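Local coordinates for protein transcriptional regulators (LACI-FAMILY TRANSCRIPTIONAL REGULATORY PROTEIN) (Corynebacterium glutamicum, PDB 3GYB) that probably regulates transcription as a LacI-family factor binding cis-regulatory DNA, and can bind a magnesium ion, at residues D101-A106 and G131-E136; L124-G129 and S182-T187; S16-I21 and D212-A217; D96-D101 and H257-S262. All coordinates share one frame; numbering follows the deposited sequence.

Interaction 1 of 4, residues D101-A106 and G131-E136; sequences DDFRGA and GLRRFE
Asp102 is gripped by two consecutive arginines, Arg133 and Arg134, each taking one of its carboxylate oxygens. Arg134 comes side-on and turns both NE and NH2 onto OD1, with Arg134 NE 2.8 Å from Asp102 OD1. That oxygen lies in the guanidinium plane, but the carboxylate is turned 57° against it, and NE arrives from above the carboxylate plane. Arg133 holds the other oxygen in the same two-nitrogen fashion, Arg133 NE standing 3.0 Å from Asp102 OD2, and here the flat groups are nearly coplanar. Arg134 reaches in with an extended chain; Arg133 has to fold, and its bend at chi3 (-74°) brings the guanidinium back to the aspartate. Four N-H bonds therefore fix the rotation of a buried carboxylate, and the two cations would be expected to keep it ionised.

Alongside, Phe103 lays one ring face under the aliphatic stem of Arg133, a CH-pi contact with Arg133 CB 4.2 Å from the ring centroid. Glu136 OE1 sits at the ring edge, 3.9 Å from Phe103 CE1, where the C-H bonds are slightly positive. Ala106 is small enough to bring its CB within 3.5 Å of Arg134 O, and the helix axes pass at 7.9 Å.

Further out, Arg133 NH1 bonds to Arg88 O, while Arg134 NH1 bonds to Ser183 O and its guanidinium makes a cation-pi contact with Tyr211. This is a salt-bridge network joining the N-terminal parts of helices 102-115 and 129-144 in a periplasmic-binding-protein-like fold.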
loop_
_atom_site.group_PDB
_atom_site.type_symbol
_atom_site.label_atom_id
_atom_site.label_comp_id
_atom_site.label_asym_id
_atom_site.label_seq_id
_atom_site.Cartn_x
_atom_site.Cartn_y
_atom_site.Cartn_z
ATOM N N ASP A 101 12.150 2.345 18.675
ATOM C CA ASP A 101 13.552 2.705 18.805
ATOM C C ASP A 101 14.258 2.287 17.514
ATOM O O ASP A 101 14.585 1.114 17.343
ATOM C CB ASP A 101 14.167 1.964 19.989
ATOM C CG ASP A 101 15.572 2.421 20.296
ATOM O OD1 ASP A 101 16.277 2.866 19.365
ATOM O OD2 ASP A 101 15.971 2.319 21.473
ATOM N N ASP A 102 14.483 3.244 16.618
ATOM C CA ASP A 102 15.137 2.969 15.337
ATOM C C ASP A 102 16.571 2.492 15.483
ATOM O O ASP A 102 17.049 1.685 14.687
ATOM C CB ASP A 102 15.117 4.209 14.445
ATOM C CG ASP A 102 13.745 4.500 13.892
ATOM O OD1 ASP A 102 13.154 3.585 13.277
ATOM O OD2 ASP A 102 13.262 5.637 14.070
ATOM N N PHE A 103 17.272 3.006 16.488
ATOM C CA PHE A 103 18.648 2.585 16.697
ATOM C C PHE A 103 18.676 1.099 17.033
ATOM O O PHE A 103 19.475 0.342 16.482
ATOM C CB PHE A 103 19.282 3.404 17.822
ATOM C CG PHE A 103 19.434 4.860 17.492
ATOM C CD1 PHE A 103 20.269 5.266 16.456
ATOM C CD2 PHE A 103 18.732 5.826 18.205
ATOM C CE1 PHE A 103 20.403 6.613 16.133
ATOM C CE2 PHE A 103 18.860 7.178 17.889
ATOM C CZ PHE A 103 19.696 7.570 16.852
ATOM N N ARG A 104 17.784 0.683 17.925
ATOM C CA ARG A 104 17.699 -0.715 18.328
ATOM C C ARG A 104 17.252 -1.595 17.160
ATOM O O ARG A 104 17.816 -2.665 16.928
ATOM C CB ARG A 104 16.721 -0.860 19.497
ATOM C CG ARG A 104 16.445 -2.295 19.931
ATOM C CD ARG A 104 17.719 -3.039 20.300
ATOM N NE ARG A 104 17.428 -4.396 20.753
ATOM C CZ ARG A 104 18.311 -5.387 20.768
ATOM N NH1 ARG A 104 19.553 -5.180 20.352
ATOM N NH2 ARG A 104 17.949 -6.592 21.192
ATOM N N GLY A 105 16.238 -1.137 16.431
ATOM C CA GLY A 105 15.736 -1.901 15.301
ATOM C C GLY A 105 16.800 -2.173 14.256
ATOM O O GLY A 105 16.939 -3.301 13.773
ATOM N N ALA A 106 17.556 -1.138 13.907
ATOM C CA ALA A 106 18.615 -1.269 12.915
ATOM C C ALA A 106 19.741 -2.149 13.459
ATOM O O ALA A 106 20.416 -2.848 12.710
ATOM C CB ALA A 106 19.151 0.104 12.540
ATOM N N GLY A 131 15.178 7.265 8.814
ATOM C CA GLY A 131 16.184 6.734 7.912
ATOM C C GLY A 131 17.591 7.036 8.392
ATOM O O GLY A 131 18.465 6.164 8.377
ATOM N N LEU A 132 17.818 8.275 8.818
ATOM C CA LEU A 132 19.134 8.678 9.300
ATOM C C LEU A 132 19.527 7.868 10.526
ATOM O O LEU A 132 20.663 7.410 10.635
ATOM C CB LEU A 132 19.147 10.174 9.632
ATOM C CG LEU A 132 19.644 11.107 8.522
ATOM C CD1 LEU A 132 18.738 11.019 7.309
ATOM C CD2 LEU A 132 19.697 12.535 9.048
ATOM N N ARG A 133 18.582 7.689 11.443
ATOM C CA ARG A 133 18.837 6.921 12.651
ATOM C C ARG A 133 19.201 5.476 12.316
ATOM O O ARG A 133 20.129 4.910 12.895
ATOM C CB ARG A 133 17.611 6.953 13.571
ATOM C CG ARG A 133 17.360 8.312 14.226
ATOM C CD ARG A 133 16.301 8.204 15.321
ATOM N NE ARG A 133 14.946 8.053 14.793
ATOM C CZ ARG A 133 14.196 9.060 14.355
ATOM N NH1 ARG A 133 14.665 10.302 14.378
ATOM N NH2 ARG A 133 12.968 8.827 13.905
ATOM N N ARG A 134 18.475 4.878 11.377
ATOM C CA ARG A 134 18.747 3.500 10.990
ATOM C C ARG A 134 20.101 3.376 10.304
ATOM O O ARG A 134 20.788 2.368 10.458
ATOM C CB ARG A 134 17.618 2.978 10.096
ATOM C CG ARG A 134 16.307 2.865 10.865
ATOM C CD ARG A 134 15.113 2.529 9.988
ATOM N NE ARG A 134 13.873 2.789 10.719
ATOM C CZ ARG A 134 12.653 2.717 10.191
ATOM N NH1 ARG A 134 12.489 2.384 8.916
ATOM N NH2 ARG A 134 11.594 3.000 10.940
ATOM N N PHE A 135 20.487 4.406 9.557
ATOM C CA PHE A 135 21.776 4.411 8.875
ATOM C C PHE A 135 22.891 4.530 9.908
ATOM O O PHE A 135 23.890 3.818 9.840
ATOM C CB PHE A 135 21.864 5.586 7.893
ATOM C CG PHE A 135 23.275 5.968 7.534
ATOM C CD1 PHE A 135 24.043 5.160 6.699
ATOM C CD2 PHE A 135 23.850 7.114 8.073
ATOM C CE1 PHE A 135 25.369 5.488 6.406
ATOM C CE2 PHE A 135 25.175 7.451 7.789
ATOM C CZ PHE A 135 25.934 6.635 6.954
ATOM N N GLU A 136 22.716 5.436 10.863
ATOM C CA GLU A 136 23.723 5.635 11.899
ATOM C C GLU A 136 23.919 4.374 12.735
ATOM O O GLU A 136 25.050 4.000 13.058
ATOM C CB GLU A 136 23.330 6.816 12.789
ATOM C CG GLU A 136 23.271 8.137 12.042
ATOM C CD GLU A 136 22.975 9.311 12.955
ATOM O OE1 GLU A 136 21.961 9.262 13.687
ATOM O OE2 GLU A 136 23.755 10.285 12.936
#

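Interaction 2 of 4, residues L124-G129 and S182-T187; sequences LRVGSG and SSNDIT
Leu124 and Ser182 end two neighbouring parallel strands, their CA atoms 4.8 Å apart, and the last backbone bond of the pair runs from Ser183 N to Leu124 O (2.9 Å). Beyond it the chains diverge: 182-187 turns into helix 185-198, while 124-129 runs on as a loop toward helix 129-144. A water takes over where direct pairing stops. It accepts from Val126 N and lies 2.7 Å from Ser183 OG, so the hydroxyl and the water carry the link past the strand ends, to Val126.

Val126 fills the angle between the parting chains. Its CG2 packs on Ser183 CB at 3.6 Å. The same methyl is pressed tightly against the amide of Asn184, with Val126 CG2 3.1 Å from Asn184 ND2 and the two side chains roughly perpendicular. Thr187 adds its methyl, Thr187 CG2 standing 4.0 Å from Leu124 CB.

Asn184 is the N-cap of helix 185-198. With chi1 at 52°, its CG sits between the backbone N and the carbonyl carbon, which curls the amide back over the first turn. There OD1 accepts twice, from Thr187 N at 2.9 Å, nearly in line with the C=O bond, and from Thr187 OG1 at 2.8 Å, from a tilted direction. Ser182 OG in turn donates to Asn184 O.

Small hydroxyl residues suit this buried strand end because they can satisfy polar groups locally, while a threonine gives one branch to the cap and the other to the apolar side. The double grip on OD1 settles which way the amide faces, leaving its nitrogen side toward Val126.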
loop_
_atom_site.group_PDB
_atom_site.type_symbol
_atom_site.label_atom_id
_atom_site.label_comp_id
_atom_site.label_asym_id
_atom_site.label_seq_id
_atom_site.Cartn_x
_atom_site.Cartn_y
_atom_site.Cartn_z
ATOM N N LEU A 124 20.626 0.050 2.365
ATOM C CA LEU A 124 19.950 0.933 1.418
ATOM C C LEU A 124 19.308 2.000 2.288
ATOM O O LEU A 124 18.371 1.720 3.031
ATOM C CB LEU A 124 18.875 0.177 0.633
ATOM C CG LEU A 124 19.419 -0.835 -0.368
ATOM C CD1 LEU A 124 18.269 -1.596 -1.017
ATOM C CD2 LEU A 124 20.240 -0.098 -1.419
ATOM N N ARG A 125 19.806 3.226 2.203
ATOM C CA ARG A 125 19.275 4.278 3.055
ATOM C C ARG A 125 18.156 5.143 2.498
ATOM O O ARG A 125 17.899 5.169 1.298
ATOM C CB ARG A 125 20.419 5.171 3.562
ATOM C CG ARG A 125 21.269 5.808 2.493
ATOM C CD ARG A 125 22.492 6.514 3.100
ATOM N NE ARG A 125 22.138 7.457 4.160
ATOM C CZ ARG A 125 22.985 8.330 4.700
ATOM N NH1 ARG A 125 24.243 8.387 4.280
ATOM N NH2 ARG A 125 22.574 9.152 5.657
ATOM N N VAL A 126 17.494 5.836 3.419
ATOM C CA VAL A 126 16.393 6.746 3.134
ATOM C C VAL A 126 16.733 8.055 3.851
ATOM O O VAL A 126 17.306 8.034 4.939
ATOM C CB VAL A 126 15.064 6.180 3.676
ATOM C CG1 VAL A 126 13.950 7.194 3.497
ATOM C CG2 VAL A 126 14.724 4.888 2.949
ATOM N N GLY A 127 16.375 9.187 3.249
ATOM C CA GLY A 127 16.702 10.476 3.840
ATOM C C GLY A 127 15.830 11.029 4.955
ATOM O O GLY A 127 15.966 12.197 5.320
ATOM N N SER A 128 14.952 10.207 5.514
ATOM C CA SER A 128 14.069 10.662 6.585
ATOM C C SER A 128 14.762 10.649 7.943
ATOM O O SER A 128 15.898 10.185 8.068
ATOM C CB SER A 128 12.840 9.764 6.656
ATOM O OG SER A 128 13.230 8.437 6.963
ATOM N N GLY A 129 14.066 11.160 8.957
ATOM C CA GLY A 129 14.618 11.181 10.300
ATOM C C GLY A 129 14.857 9.768 10.793
ATOM O O GLY A 129 15.884 9.475 11.407
ATOM N N SER A 182 17.701 -3.189 4.160
ATOM C CA SER A 182 16.959 -2.092 3.560
ATOM C C SER A 182 16.323 -1.244 4.656
ATOM O O SER A 182 15.702 -1.773 5.577
ATOM C CB SER A 182 15.872 -2.648 2.635
ATOM O OG SER A 182 15.213 -1.596 1.955
ATOM N N SER A 183 16.461 0.073 4.541
ATOM C CA SER A 183 15.924 0.977 5.550
ATOM C C SER A 183 14.448 0.735 5.831
ATOM O O SER A 183 13.985 0.952 6.946
ATOM C CB SER A 183 16.148 2.436 5.134
ATOM O OG SER A 183 15.990 3.295 6.250
ATOM N N ASN A 184 13.706 0.285 4.824
ATOM C CA ASN A 184 12.288 -0.008 5.018
ATOM C C ASN A 184 11.807 -1.038 4.006
ATOM O O ASN A 184 12.516 -1.361 3.057
ATOM C CB ASN A 184 11.452 1.266 4.918
ATOM C CG ASN A 184 11.728 2.031 3.653
ATOM O OD1 ASN A 184 11.539 1.516 2.553
ATOM N ND2 ASN A 184 12.199 3.264 3.799
ATOM N N ASP A 185 10.606 -1.564 4.232
ATOM C CA ASP A 185 10.042 -2.585 3.355
ATOM C C ASP A 185 9.809 -2.172 1.911
ATOM O O ASP A 185 10.126 -2.929 0.997
ATOM C CB ASP A 185 8.712 -3.095 3.921
ATOM C CG ASP A 185 8.888 -3.996 5.128
ATOM O OD1 ASP A 185 10.047 -4.264 5.534
ATOM O OD2 ASP A 185 7.848 -4.445 5.671
ATOM N N ILE A 186 9.248 -0.987 1.690
ATOM C CA ILE A 186 8.962 -0.575 0.322
ATOM C C ILE A 186 10.258 -0.516 -0.485
ATOM O O ILE A 186 10.290 -0.894 -1.652
ATOM C CB ILE A 186 8.203 0.780 0.291
ATOM C CG1 ILE A 186 7.640 1.024 -1.110
ATOM C CG2 ILE A 186 9.108 1.916 0.712
ATOM C CD1 ILE A 186 6.651 -0.043 -1.563
ATOM N N THR A 187 11.336 -0.070 0.148
ATOM C CA THR A 187 12.618 -0.025 -0.540
ATOM C C THR A 187 13.081 -1.463 -0.807
ATOM O O THR A 187 13.639 -1.762 -1.866
ATOM C CB THR A 187 13.659 0.732 0.311
ATOM O OG1 THR A 187 13.270 2.111 0.392
ATOM C CG2 THR A 187 15.057 0.644 -0.319
HETATM O O HOH W 1 18.383 4.528 6.228
#

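Interaction 3 of 4, residues S16-I21 and D212-A217; sequences SNPWFI and DNTPLA. With MG (magnesium ion), chain C.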
loop_
_atom_site.group_PDB
_atom_site.type_symbol
_atom_site.label_atom_id
_atom_site.label_comp_id
_atom_site.label_asym_id
_atom_site.label_seq_id
_atom_site.Cartn_x
_atom_site.Cartn_y
_atom_site.Cartn_z
ATOM N N SER A 16 1.654 5.001 -1.201
ATOM C CA SER A 16 2.401 3.899 -1.810
ATOM C C SER A 16 3.273 3.123 -0.823
ATOM O O SER A 16 3.743 2.025 -1.135
ATOM C CB SER A 16 3.273 4.423 -2.957
ATOM O OG SER A 16 2.478 4.944 -4.010
ATOM N N ASN A 17 3.497 3.697 0.356
ATOM C CA ASN A 17 4.293 3.049 1.400
ATOM C C ASN A 17 3.314 2.699 2.520
ATOM O O ASN A 17 2.968 3.549 3.335
ATOM C CB ASN A 17 5.377 4.008 1.910
ATOM C CG ASN A 17 6.236 3.390 3.000
ATOM O OD1 ASN A 17 6.111 2.203 3.303
ATOM N ND2 ASN A 17 7.112 4.195 3.594
ATOM N N PRO A 18 2.860 1.434 2.570
ATOM C CA PRO A 18 1.905 0.920 3.557
ATOM C C PRO A 18 2.362 0.758 5.003
ATOM O O PRO A 18 1.722 0.043 5.767
ATOM C CB PRO A 18 1.478 -0.412 2.948
ATOM C CG PRO A 18 2.748 -0.893 2.336
ATOM C CD PRO A 18 3.280 0.359 1.651
ATOM N N TRP A 19 3.445 1.424 5.385
ATOM C CA TRP A 19 3.938 1.314 6.755
ATOM C C TRP A 19 2.911 1.798 7.788
ATOM O O TRP A 19 2.862 1.303 8.919
ATOM C CB TRP A 19 5.220 2.141 6.928
ATOM C CG TRP A 19 4.953 3.609 7.154
ATOM C CD1 TRP A 19 4.648 4.550 6.208
ATOM C CD2 TRP A 19 4.881 4.277 8.420
ATOM N NE1 TRP A 19 4.385 5.760 6.810
ATOM C CE2 TRP A 19 4.521 5.620 8.167
ATOM C CE3 TRP A 19 5.084 3.869 9.745
ATOM C CZ2 TRP A 19 4.356 6.558 9.192
ATOM C CZ3 TRP A 19 4.921 4.802 10.766
ATOM C CH2 TRP A 19 4.561 6.130 10.481
ATOM N N PHE A 20 2.092 2.759 7.380
ATOM C CA PHE A 20 1.100 3.396 8.247
ATOM C C PHE A 20 -0.242 2.686 8.415
ATOM O O PHE A 20 -1.015 3.030 9.310
ATOM C CB PHE A 20 0.819 4.797 7.711
ATOM C CG PHE A 20 0.096 4.788 6.390
ATOM C CD1 PHE A 20 -1.295 4.733 6.345
ATOM C CD2 PHE A 20 0.806 4.752 5.194
ATOM C CE1 PHE A 20 -1.968 4.636 5.127
ATOM C CE2 PHE A 20 0.139 4.654 3.968
ATOM C CZ PHE A 20 -1.248 4.595 3.938
ATOM N N ILE A 21 -0.526 1.708 7.563
ATOM C CA ILE A 21 -1.816 1.034 7.617
ATOM C C ILE A 21 -2.246 0.470 8.969
ATOM O O ILE A 21 -3.325 0.822 9.457
ATOM C CB ILE A 21 -1.911 -0.055 6.526
ATOM C CG1 ILE A 21 -1.809 0.611 5.143
ATOM C CG2 ILE A 21 -3.237 -0.800 6.639
ATOM C CD1 ILE A 21 -1.945 -0.349 3.970
ATOM N N ASP A 212 9.633 -2.439 9.014
ATOM C CA ASP A 212 8.236 -1.984 9.069
ATOM C C ASP A 212 7.209 -3.101 9.193
ATOM O O ASP A 212 6.145 -2.886 9.739
ATOM C CB ASP A 212 7.822 -1.152 7.842
ATOM C CG ASP A 212 8.436 0.234 7.825
ATOM O OD1 ASP A 212 9.011 0.655 8.851
ATOM O OD2 ASP A 212 8.332 0.900 6.774
ATOM N N ASN A 213 7.519 -4.293 8.699
ATOM C CA ASN A 213 6.548 -5.390 8.711
ATOM C C ASN A 213 5.226 -4.915 8.107
ATOM O O ASN A 213 4.146 -5.052 8.706
ATOM C CB ASN A 213 6.285 -5.940 10.112
ATOM C CG ASN A 213 5.436 -7.207 10.065
ATOM O OD1 ASN A 213 5.655 -8.061 9.207
ATOM N ND2 ASN A 213 4.470 -7.331 10.972
ATOM N N THR A 214 5.335 -4.346 6.913
ATOM C CA THR A 214 4.188 -3.857 6.156
ATOM C C THR A 214 3.339 -5.060 5.760
ATOM O O THR A 214 3.802 -6.201 5.816
ATOM C CB THR A 214 4.631 -3.204 4.840
ATOM O OG1 THR A 214 5.453 -4.132 4.117
ATOM C CG2 THR A 214 5.399 -1.921 5.088
ATOM N N PRO A 215 2.083 -4.822 5.357
ATOM C CA PRO A 215 1.219 -5.935 4.949
ATOM C C PRO A 215 1.865 -6.672 3.767
ATOM O O PRO A 215 1.732 -7.885 3.632
ATOM C CB PRO A 215 -0.075 -5.231 4.554
ATOM C CG PRO A 215 -0.117 -4.073 5.504
ATOM C CD PRO A 215 1.314 -3.569 5.458
ATOM N N LEU A 216 2.576 -5.927 2.924
ATOM C CA LEU A 216 3.256 -6.504 1.766
ATOM C C LEU A 216 4.283 -7.546 2.199
ATOM O O LEU A 216 4.400 -8.618 1.598
ATOM C CB LEU A 216 3.969 -5.406 0.963
ATOM C CG LEU A 216 3.125 -4.341 0.258
ATOM C CD1 LEU A 216 4.033 -3.233 -0.263
ATOM C CD2 LEU A 216 2.345 -4.973 -0.884
ATOM N N ALA A 217 5.034 -7.230 3.248
ATOM C CA ALA A 217 6.051 -8.144 3.747
ATOM C C ALA A 217 5.425 -9.431 4.261
ATOM O O ALA A 217 6.053 -10.486 4.236
ATOM C CB ALA A 217 6.853 -7.470 4.872
HETATM MG MG MG C . 4.811 -1.856 11.089
HETATM O O HOH W 2 7.886 0.400 4.026
HETATM O O HOH W 3 8.540 3.339 5.881
HETATM O O HOH W 4 4.950 0.019 9.920
HETATM O O HOH W 5 3.179 -2.811 9.899
HETATM O O HOH W 6 4.769 -3.594 12.395
#
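Trp19 and Asp212 meet beside the indole rather than on a clear face of it: Asp212 OD2 approaches obliquely and comes closest to Trp19 CB, at 3.4 Å. One face of the indole carries Phe20 CB, offset toward the rim. The phenyl ring of Phe20 receives Trp19 CD1 at its edge and Ile21 CG1 over one face, so the three residues pack along their own turn.

The polar link is made through solvent. One water donates to both Asn17 OD1 and Asp212 OD2, at 2.6 and 2.8 Å. A second accepts from Asn17 ND2 and donates to Asp212 OD2; that second water is 2.6 Å from Asp212 OD2. Both ends of the amide are thus tied to a single carboxylate oxygen.

Next to the water bridges the contact turns apolar. Pro18 CG lies 3.7 Å from Leu216 CD1, the side chains crossing at about a right angle, and Pro18 CB rests near Pro215 CD. Pro215 suits the position just after the N-cap, where helix bonding needs no backbone N-H. Thr214, the N-cap of helix 215-218, accepts from Ala217 N through OG1 and lays its CG2 methyl near the Trp19 backbone. Leu216 also packs against Leu216 of the second subunit.

The magnesium ion is bound by Asp212 O at 2.2 Å, by three waters, and by Asp229 and Ser231. One of those waters donates to Trp19 O at 2.6 Å, giving segment 16-21 an outer-shell place at this six-coordinate site, which probably lies between the two lobes of the periplasmic-binding-protein-like fold.

Interaction 4 of 4, residues D96-D101 and H257-S262; sequences DSVAND and HTLQPS
His257 can be followed outward along the carbonyl of Ser97. Its CB passes 3.7 Å from Ser97 O and its CG about as near, and then ND1 donates to Ser97 O at 3.1 Å. Beyond ND1 the ring draws off again, His257 CE1 being 4.1 Å from Ser97 O, and the side chain also touches Leu241 of helix 231-246. The oxygen lies near the ring plane, at the imidazole edge, and the bond is fairly straight (152°). With CG anti to its carbonyl carbon (chi1 -73°), the ring swings to the start of the neighbouring strand; ND1 also has a weak bond to Thr94 O. A histidine suits the place because a ring N-H prolongs the backbone ladder at its end.

The ladder itself is parallel. Ala99 N donates to His257 O, Leu259 N to Ala99 O at 2.9 Å, and Asp101 N to Leu259 O. C-H groups support it, notably Asn100 CA, 3.1 Å from Leu259 O.

Side chains alternate about this pairing. On one side Val98 CG1 meets Leu259 CD1 at 3.6 Å, two branched apolar ends crossing obliquely. On the other, Thr258 CG2 touches Asp101 CB at 4.0 Å, while the Thr258 hydroxyl bonds to Arg88. Pro261, which has no N-H to offer a further rung, instead sets its CG 3.5 Å from Asp101 O.

Arg88 also donates to Ser97 OG and His257 O, tying the two segments together. Strand 97-100 lies between strands 82-85 and 258-264, and strand 258-264 has the antiparallel strand 226-228 on its far side. Helix 231-246 covers the Val98 and Leu259 side, through Leu241 and Val234.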
loop_
_atom_site.group_PDB
_atom_site.type_symbol
_atom_site.label_atom_id
_atom_site.label_comp_id
_atom_site.label_asym_id
_atom_site.label_seq_id
_atom_site.Cartn_x
_atom_site.Cartn_y
_atom_site.Cartn_z
ATOM N N ASP A 96 5.926 14.717 23.058
ATOM C CA ASP A 96 4.786 14.699 22.155
ATOM C C ASP A 96 4.972 13.759 20.977
ATOM O O ASP A 96 4.382 13.954 19.911
ATOM C CB ASP A 96 4.486 16.112 21.660
ATOM C CG ASP A 96 5.633 16.719 20.880
ATOM O OD1 ASP A 96 6.745 16.147 20.889
ATOM O OD2 ASP A 96 5.416 17.779 20.261
ATOM N N SER A 97 5.793 12.736 21.171
ATOM C CA SER A 97 6.022 11.773 20.112
ATOM C C SER A 97 6.031 10.342 20.639
ATOM O O SER A 97 6.392 10.080 21.792
ATOM C CB SER A 97 7.338 12.082 19.392
ATOM O OG SER A 97 8.457 11.785 20.206
ATOM N N VAL A 98 5.585 9.426 19.786
ATOM C CA VAL A 98 5.549 8.005 20.097
ATOM C C VAL A 98 6.168 7.352 18.869
ATOM O O VAL A 98 5.719 7.589 17.750
ATOM C CB VAL A 98 4.105 7.478 20.255
ATOM C CG1 VAL A 98 4.135 5.977 20.520
ATOM C CG2 VAL A 98 3.394 8.205 21.397
ATOM N N ALA A 99 7.209 6.555 19.074
ATOM C CA ALA A 99 7.879 5.886 17.967
ATOM C C ALA A 99 8.665 4.698 18.482
ATOM O O ALA A 99 8.907 4.570 19.681
ATOM C CB ALA A 99 8.825 6.855 17.259
ATOM N N ASN A 100 9.060 3.813 17.576
ATOM C CA ASN A 100 9.848 2.670 17.986
ATOM C C ASN A 100 11.286 3.160 18.085
ATOM O O ASN A 100 11.600 4.271 17.656
ATOM C CB ASN A 100 9.727 1.532 16.961
ATOM C CG ASN A 100 10.674 1.687 15.783
ATOM O OD1 ASN A 100 10.851 2.781 15.241
ATOM N ND2 ASN A 100 11.270 0.581 15.365
ATOM N N ASP A 101 12.150 2.345 18.675
ATOM C CA ASP A 101 13.552 2.705 18.805
ATOM C C ASP A 101 14.258 2.287 17.514
ATOM O O ASP A 101 14.585 1.114 17.343
ATOM C CB ASP A 101 14.167 1.964 19.989
ATOM C CG ASP A 101 15.572 2.421 20.296
ATOM O OD1 ASP A 101 16.277 2.866 19.365
ATOM O OD2 ASP A 101 15.971 2.319 21.473
ATOM N N HIS A 257 6.276 6.031 25.191
ATOM C CA HIS A 257 6.722 6.956 24.154
ATOM C C HIS A 257 7.697 6.291 23.183
ATOM O O HIS A 257 7.813 6.701 22.036
ATOM C CB HIS A 257 7.381 8.172 24.798
ATOM C CG HIS A 257 6.410 9.098 25.459
ATOM N ND1 HIS A 257 5.869 10.186 24.809
ATOM C CD2 HIS A 257 5.842 9.073 26.688
ATOM C CE1 HIS A 257 5.005 10.788 25.607
ATOM N NE2 HIS A 257 4.969 10.132 26.753
ATOM N N THR A 258 8.408 5.276 23.659
ATOM C CA THR A 258 9.365 4.567 22.819
ATOM C C THR A 258 9.058 3.078 22.882
ATOM O O THR A 258 9.172 2.458 23.939
ATOM C CB THR A 258 10.818 4.812 23.284
ATOM O OG1 THR A 258 11.102 6.215 23.233
ATOM C CG2 THR A 258 11.803 4.078 22.382
ATOM N N LEU A 259 8.647 2.508 21.753
ATOM C CA LEU A 259 8.324 1.092 21.708
ATOM C C LEU A 259 9.479 0.274 21.158
ATOM O O LEU A 259 10.255 0.751 20.336
ATOM C CB LEU A 259 7.059 0.861 20.877
ATOM C CG LEU A 259 5.795 1.336 21.601
ATOM C CD1 LEU A 259 5.372 2.692 21.064
ATOM C CD2 LEU A 259 4.689 0.313 21.428
ATOM N N GLN A 260 9.593 -0.964 21.624
ATOM C CA GLN A 260 10.670 -1.832 21.180
ATOM C C GLN A 260 10.373 -2.561 19.876
ATOM O O GLN A 260 9.297 -3.132 19.695
ATOM C CB GLN A 260 11.000 -2.863 22.263
ATOM C CG GLN A 260 11.538 -2.251 23.543
ATOM C CD GLN A 260 12.755 -1.389 23.292
ATOM O OE1 GLN A 260 12.793 -0.221 23.684
ATOM N NE2 GLN A 260 13.761 -1.960 22.637
ATOM N N PRO A 261 11.329 -2.533 18.940
ATOM C CA PRO A 261 11.141 -3.218 17.659
ATOM C C PRO A 261 11.566 -4.672 17.851
ATOM O O PRO A 261 12.148 -5.024 18.880
ATOM C CB PRO A 261 12.073 -2.455 16.731
ATOM C CG PRO A 261 13.232 -2.148 17.634
ATOM C CD PRO A 261 12.540 -1.691 18.911
ATOM N N SER A 262 11.276 -5.521 16.871
ATOM C CA SER A 262 11.645 -6.924 16.974
ATOM C C SER A 262 11.804 -7.547 15.597
ATOM O O SER A 262 11.225 -7.078 14.621
ATOM C CB SER A 262 10.591 -7.693 17.777
ATOM O OG SER A 262 9.296 -7.514 17.226
#

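Interactions 1 and 4 share Asp101, where strand 97-100 passes into helix 102-115, and Pro261 CG of interaction 4 lies 3.4 Å from Gly105 N of interaction 1. Interactions 1 and 2 are joined by a probable hydrogen bond from Arg134 NH1 to Ser183 O, 2.9 Å. Interaction 2 in turn reaches interaction 3 through Asp185 OD2, 2.8 Å from Thr214 N. Interaction 3 holds the magnesium ligand Asp212, and the side chain of Arg134 lies about 8 Å from the ion. Interactions 3 and 4 do not touch, their nearest atoms being about 7 Å apart; interaction 4 approaches the site through Asn100, whose side chain is about 4 Å from that of the ligand Asp229.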